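Local coordinates for beta-1,3-glucanosyltransferase (PDB 4WTP), which is a carbohydrate-active enzyme of glycoside hydrolase family 17, built as a single beta/alpha barrel, at residues Gln35-Ile40 with Ile292-Gly297; Asn108-Leu113 with Lys153-Pro158. All coordinates share one frame; numbering follows the deposited sequence.

Contact 1: residues Gln35-Ile40 with Ile292-Gly297; sequences QTFYGI and ITIEAG. With EDO (1,2-ethanediol), chain B.
Ile294 turns CG2 anti to its backbone N (CG1 at chi1 -54°), and Phe37 sets its ring anti to its own carbonyl carbon (chi1 -65°); together these torsions bring the methyl and the ring into touch. The place is the seam of the beta/alpha barrel, where the residues leading into the first strand, 39-41, meet the chain's C-terminal tail. Ile294 CG2 comes obliquely to the Phe37 ring, 3.5 Å from CE2 and 4.0 Å from CZ. Tyr65, in a loop, and Leu247, on helix 240-256, also touch Phe37, which is buried. Ile294 is the centre of an inverse gamma turn. Thr36 adds a looser contact, its CG2 lying 4.1 Å from Ile294 CG2, and the two side chains cross at about a right angle. Thr36 OG1 is hydrogen-bonded to Gly33 O. No hydrogen bond joins the segments directly. Instead a 1,2-ethanediol, probably from the crystallisation liquor, sits between them and is also hydrogen-bonded to Lys255 NZ. Its C1 is 3.3 Å from Thr36 OG1, and Ala296 N donates a nearly straight bond of 2.8 Å to its O1, at 165°.

Contact 2: residues Asn108-Leu113 with Lys153-Pro158; sequences NEMNAL and KELVAP
Leu113 and Leu155 both direct their CB atoms at the facing helix, and every contact between 108-113 and 153-158 is apolar. Leu155 CD1 is the shared methyl: it lies 4.1 Å from Leu113 CD2 and 4.1 Å from Met110 CG, so it reaches two residues one helical turn apart. The approaches differ, for Leu155 meets Leu113 at an oblique angle but Met110 at about a right angle. Met110 offers the methylene at CG, which its first torsion (chi1 179°) places anti to the backbone N; the chain then bends at chi3. Val156 shares Leu113 CD2 with Leu155: its CG1 faces the fork of Leu113, 3.9 Å from CD2 and 4.1 Å from CD1, and the side chains of Val156 and Leu113 again cross at about a right angle.

These are neighbouring outer helices of the beta/alpha barrel, 104-119 and 142-156, with strand 125-132 between them along the chain. Val163 of strand 163-167 also touches Val156, and Leu117, a turn beyond Leu113, packs on both Leu155 and Val156.

No hydrogen bond crosses between the segments; within them the helical backbone bonds include Leu113 N to Glu109 O at 2.9 Å and Ala157 N to Lys153 O at 2.8 Å. Glu109 and Lys153 have side-chain partners outside both segments. Buried Glu109 has both carboxylate oxygens bonded, OE1 to the backbone N atoms of Trp99 and Leu74 and OE2 to Ser75 OG, and Lys153 NZ makes a salt bridge with Asp181 OD1.

Contact 1 and contact 2 lie on opposite sides of the chain's centre, their own centres 32 Å apart and their nearest atoms about 15 Å apart, so they do not touch. In the sequence, both segments of contact 2 fall between the two segments of contact 1. Both belong to the same barrel: contact 1 brings the residues entering strand 39-41 together with the tail that follows strand 262-263, two strands adjacent in the parallel sheet, whereas contact 2 pairs helices 104-119 and 142-156 outside it. One therefore joins the two ends of the chain across 252 residues; the other joins consecutive helices of the outer layer.

Contact 1: residues Gln35-Ile40 with Ile292-Gly297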
loop_
_atom_site.group_PDB
_atom_site.type_symbol
_atom_site.label_atom_id
_atom_site.label_comp_id
_atom_site.label_asym_id
_atom_site.label_seq_id
_atom_site.Cartn_x
_atom_site.Cartn_y
_atom_site.Cartn_z
ATOM N N GLN A 35 17.269 1.471 -0.006
ATOM C CA GLN A 35 16.553 0.678 -0.999
ATOM C C GLN A 35 16.087 -0.653 -0.417
ATOM O O GLN A 35 15.634 -1.517 -1.166
ATOM C CB GLN A 35 17.408 0.423 -2.236
ATOM C CG GLN A 35 17.702 1.642 -3.103
ATOM C CD GLN A 35 18.097 1.258 -4.512
ATOM O OE1 GLN A 35 17.306 1.398 -5.440
ATOM N NE2 GLN A 35 19.319 0.753 -4.680
ATOM N N THR A 36 16.151 -0.803 0.916
ATOM C CA THR A 36 15.663 -2.045 1.531
ATOM C C THR A 36 14.186 -2.239 1.189
ATOM O O THR A 36 13.783 -3.351 0.840
ATOM C CB THR A 36 15.859 -2.070 3.040
ATOM O OG1 THR A 36 17.263 -2.094 3.310
ATOM C CG2 THR A 36 15.278 -3.318 3.654
ATOM N N PHE A 37 13.386 -1.184 1.293
ATOM C CA PHE A 37 12.005 -1.259 0.798
ATOM C C PHE A 37 11.859 -0.410 -0.439
ATOM O O PHE A 37 12.253 0.761 -0.437
ATOM C CB PHE A 37 11.031 -0.693 1.835
ATOM C CG PHE A 37 10.953 -1.478 3.112
ATOM C CD1 PHE A 37 10.064 -2.546 3.269
ATOM C CD2 PHE A 37 11.724 -1.089 4.214
ATOM C CE1 PHE A 37 9.997 -3.225 4.469
ATOM C CE2 PHE A 37 11.642 -1.757 5.421
ATOM C CZ PHE A 37 10.786 -2.839 5.540
ATOM N N TYR A 38 11.230 -0.956 -1.478
ATOM C CA TYR A 38 10.807 -0.132 -2.602
ATOM C C TYR A 38 9.918 1.015 -2.061
ATOM O O TYR A 38 10.072 2.188 -2.438
ATOM C CB TYR A 38 10.046 -0.983 -3.628
ATOM C CG TYR A 38 9.390 -0.151 -4.696
ATOM C CD1 TYR A 38 10.119 0.310 -5.790
ATOM C CD2 TYR A 38 8.029 0.165 -4.625
ATOM C CE1 TYR A 38 9.515 1.080 -6.764
ATOM C CE2 TYR A 38 7.429 0.932 -5.604
ATOM C CZ TYR A 38 8.173 1.391 -6.670
ATOM O OH TYR A 38 7.558 2.158 -7.645
ATOM N N GLY A 39 8.983 0.675 -1.183
ATOM C CA GLY A 39 8.195 1.686 -0.491
ATOM C C GLY A 39 7.453 1.063 0.658
ATOM O O GLY A 39 7.413 -0.158 0.776
ATOM N N ILE A 40 6.890 1.898 1.531
ATOM C CA ILE A 40 6.187 1.399 2.718
ATOM C C ILE A 40 4.843 2.106 2.865
ATOM O O ILE A 40 4.727 3.349 2.720
ATOM C CB ILE A 40 7.033 1.609 4.001
ATOM C CG1 ILE A 40 8.418 0.983 3.893
ATOM C CG2 ILE A 40 6.374 0.942 5.184
ATOM C CD1 ILE A 40 9.340 1.339 5.041
ATOM N N ILE A 292 12.989 -7.615 15.188
ATOM C CA ILE A 292 12.918 -7.315 13.752
ATOM C C ILE A 292 14.268 -6.829 13.261
ATOM O O ILE A 292 14.835 -5.873 13.798
ATOM C CB ILE A 292 11.853 -6.260 13.421
ATOM C CG1 ILE A 292 10.488 -6.784 13.878
ATOM C CG2 ILE A 292 11.858 -5.946 11.917
ATOM C CD1 ILE A 292 9.931 -7.967 13.088
ATOM N N THR A 293 14.835 -7.517 12.284
ATOM C CA THR A 293 15.999 -6.990 11.585
ATOM C C THR A 293 15.542 -6.565 10.207
ATOM O O THR A 293 15.015 -7.372 9.421
ATOM C CB THR A 293 17.162 -7.997 11.548
ATOM O OG1 THR A 293 16.733 -9.217 10.930
ATOM C CG2 THR A 293 17.639 -8.295 12.942
ATOM N N ILE A 294 15.736 -5.288 9.896
ATOM C CA ILE A 294 15.220 -4.712 8.665
ATOM C C ILE A 294 16.213 -4.957 7.545
ATOM O O ILE A 294 17.107 -4.162 7.298
ATOM C CB ILE A 294 14.862 -3.227 8.847
ATOM C CG1 ILE A 294 13.910 -3.085 10.037
ATOM C CG2 ILE A 294 14.225 -2.681 7.580
ATOM C CD1 ILE A 294 13.653 -1.654 10.503
ATOM N N GLU A 295 16.047 -6.095 6.874
ATOM C CA GLU A 295 16.989 -6.600 5.880
ATOM C C GLU A 295 16.199 -7.536 4.981
ATOM O O GLU A 295 15.252 -8.169 5.439
ATOM C CB GLU A 295 18.191 -7.361 6.522
ATOM C CG GLU A 295 19.244 -7.861 5.504
ATOM C CD GLU A 295 20.550 -8.409 6.121
ATOM O OE1 GLU A 295 20.775 -8.133 7.318
ATOM O OE2 GLU A 295 21.363 -9.112 5.418
ATOM N N ALA A 296 16.609 -7.667 3.723
ATOM C CA ALA A 296 16.040 -8.699 2.855
ATOM C C ALA A 296 16.713 -10.038 3.149
ATOM O O ALA A 296 17.885 -10.091 3.582
ATOM C CB ALA A 296 16.232 -8.312 1.395
ATOM N N GLY A 297 15.975 -11.119 2.928
ATOM C CA GLY A 297 16.492 -12.463 3.144
ATOM C C GLY A 297 17.422 -12.982 2.052
ATOM O O GLY A 297 17.956 -14.081 2.182
HETATM C C1 EDO B . 18.176 -5.149 2.410
HETATM O O1 EDO B . 18.884 -6.324 2.788
HETATM C C2 EDO B . 18.644 -4.722 1.028
HETATM O O2 EDO B . 17.888 -5.393 0.009
#

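Contact 2: residues Asn108-Leu113 with Lys153-Pro158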
loop_
_atom_site.group_PDB
_atom_site.type_symbol
_atom_site.label_atom_id
_atom_site.label_comp_id
_atom_site.label_asym_id
_atom_site.label_seq_id
_atom_site.Cartn_x
_atom_site.Cartn_y
_atom_site.Cartn_z
ATOM N N ASN A 108 -16.408 12.698 -4.338
ATOM C CA ASN A 108 -15.678 13.439 -3.337
ATOM C C ASN A 108 -14.157 13.249 -3.434
ATOM O O ASN A 108 -13.390 14.197 -3.296
ATOM C CB ASN A 108 -16.177 13.121 -1.933
ATOM C CG ASN A 108 -15.640 14.095 -0.906
ATOM O OD1 ASN A 108 -16.045 15.260 -0.856
ATOM N ND2 ASN A 108 -14.699 13.635 -0.104
ATOM N N GLU A 109 -13.724 12.015 -3.670
ATOM C CA GLU A 109 -12.274 11.756 -3.860
ATOM C C GLU A 109 -11.818 12.350 -5.194
ATOM O O GLU A 109 -10.681 12.841 -5.275
ATOM C CB GLU A 109 -11.909 10.263 -3.761
ATOM C CG GLU A 109 -11.948 9.711 -2.342
ATOM C CD GLU A 109 -10.737 10.142 -1.517
ATOM O OE1 GLU A 109 -9.717 9.410 -1.433
ATOM O OE2 GLU A 109 -10.787 11.247 -0.942
ATOM N N MET A 110 -12.672 12.302 -6.217
ATOM C CA MET A 110 -12.326 12.939 -7.488
ATOM C C MET A 110 -12.098 14.449 -7.351
ATOM O O MET A 110 -11.147 15.027 -7.917
ATOM C CB MET A 110 -13.397 12.654 -8.512
ATOM C CG MET A 110 -13.170 13.276 -9.867
ATOM S SD MET A 110 -14.338 12.781 -11.158
ATOM C CE MET A 110 -15.596 14.060 -11.059
ATOM N N ASN A 111 -12.985 15.100 -6.603
ATOM C CA ASN A 111 -12.810 16.524 -6.299
ATOM C C ASN A 111 -11.563 16.785 -5.469
ATOM O O ASN A 111 -10.851 17.789 -5.678
ATOM C CB ASN A 111 -14.050 17.077 -5.577
ATOM C CG ASN A 111 -15.285 17.067 -6.453
ATOM O OD1 ASN A 111 -15.204 17.266 -7.668
ATOM N ND2 ASN A 111 -16.448 16.840 -5.837
ATOM N N ALA A 112 -11.279 15.914 -4.508
ATOM C CA ALA A 112 -10.062 16.048 -3.703
ATOM C C ALA A 112 -8.828 15.964 -4.600
ATOM O O ALA A 112 -7.854 16.713 -4.393
ATOM C CB ALA A 112 -9.985 14.959 -2.644
ATOM N N LEU A 113 -8.884 15.084 -5.599
ATOM C CA LEU A 113 -7.794 14.921 -6.534
ATOM C C LEU A 113 -7.642 16.223 -7.329
ATOM O O LEU A 113 -6.523 16.714 -7.524
ATOM C CB LEU A 113 -8.091 13.761 -7.470
ATOM C CG LEU A 113 -7.035 13.559 -8.565
ATOM C CD1 LEU A 113 -5.621 13.352 -8.027
ATOM C CD2 LEU A 113 -7.402 12.392 -9.462
ATOM N N LYS A 153 -7.821 8.908 -14.895
ATOM C CA LYS A 153 -6.673 8.927 -15.790
ATOM C C LYS A 153 -6.617 10.207 -16.631
ATOM O O LYS A 153 -5.546 10.786 -16.816
ATOM C CB LYS A 153 -6.611 7.672 -16.682
ATOM C CG LYS A 153 -5.363 7.659 -17.547
ATOM C CD LYS A 153 -5.021 6.297 -18.128
ATOM C CE LYS A 153 -3.786 6.431 -19.005
ATOM N NZ LYS A 153 -3.534 5.218 -19.829
ATOM N N GLU A 154 -7.772 10.662 -17.101
ATOM C CA GLU A 154 -7.833 11.887 -17.904
ATOM C C GLU A 154 -7.379 13.108 -17.116
ATOM O O GLU A 154 -6.863 14.061 -17.690
ATOM C CB GLU A 154 -9.240 12.073 -18.460
ATOM C CG GLU A 154 -9.618 11.041 -19.516
ATOM C CD GLU A 154 -11.105 11.011 -19.817
ATOM O OE1 GLU A 154 -11.861 11.812 -19.222
ATOM O OE2 GLU A 154 -11.527 10.192 -20.666
ATOM N N LEU A 155 -7.550 13.067 -15.799
ATOM C CA LEU A 155 -7.105 14.117 -14.910
ATOM C C LEU A 155 -5.612 14.139 -14.649
ATOM O O LEU A 155 -5.000 15.204 -14.544
ATOM C CB LEU A 155 -7.848 14.062 -13.560
ATOM C CG LEU A 155 -9.346 14.369 -13.548
ATOM C CD1 LEU A 155 -9.928 14.088 -12.176
ATOM C CD2 LEU A 155 -9.657 15.790 -14.010
ATOM N N VAL A 156 -5.022 12.955 -14.522
ATOM C CA VAL A 156 -3.634 12.874 -14.093
ATOM C C VAL A 156 -2.617 12.552 -15.181
ATOM O O VAL A 156 -1.427 12.837 -15.015
ATOM C CB VAL A 156 -3.427 11.880 -12.932
ATOM C CG1 VAL A 156 -4.224 12.324 -11.722
ATOM C CG2 VAL A 156 -3.769 10.457 -13.360
ATOM N N ALA A 157 -3.089 11.969 -16.277
ATOM C CA ALA A 157 -2.201 11.660 -17.408
ATOM C C ALA A 157 -1.404 12.890 -17.863
ATOM O O ALA A 157 -0.227 12.753 -18.189
ATOM C CB ALA A 157 -2.967 11.015 -18.572
ATOM N N PRO A 158 -2.032 14.089 -17.898
ATOM C CA PRO A 158 -1.259 15.257 -18.316
ATOM C C PRO A 158 -0.116 15.624 -17.378
ATOM O O PRO A 158 0.758 16.382 -17.775
ATOM C CB PRO A 158 -2.302 16.378 -18.346
ATOM C CG PRO A 158 -3.593 15.681 -18.581
ATOM C CD PRO A 158 -3.468 14.410 -17.810
#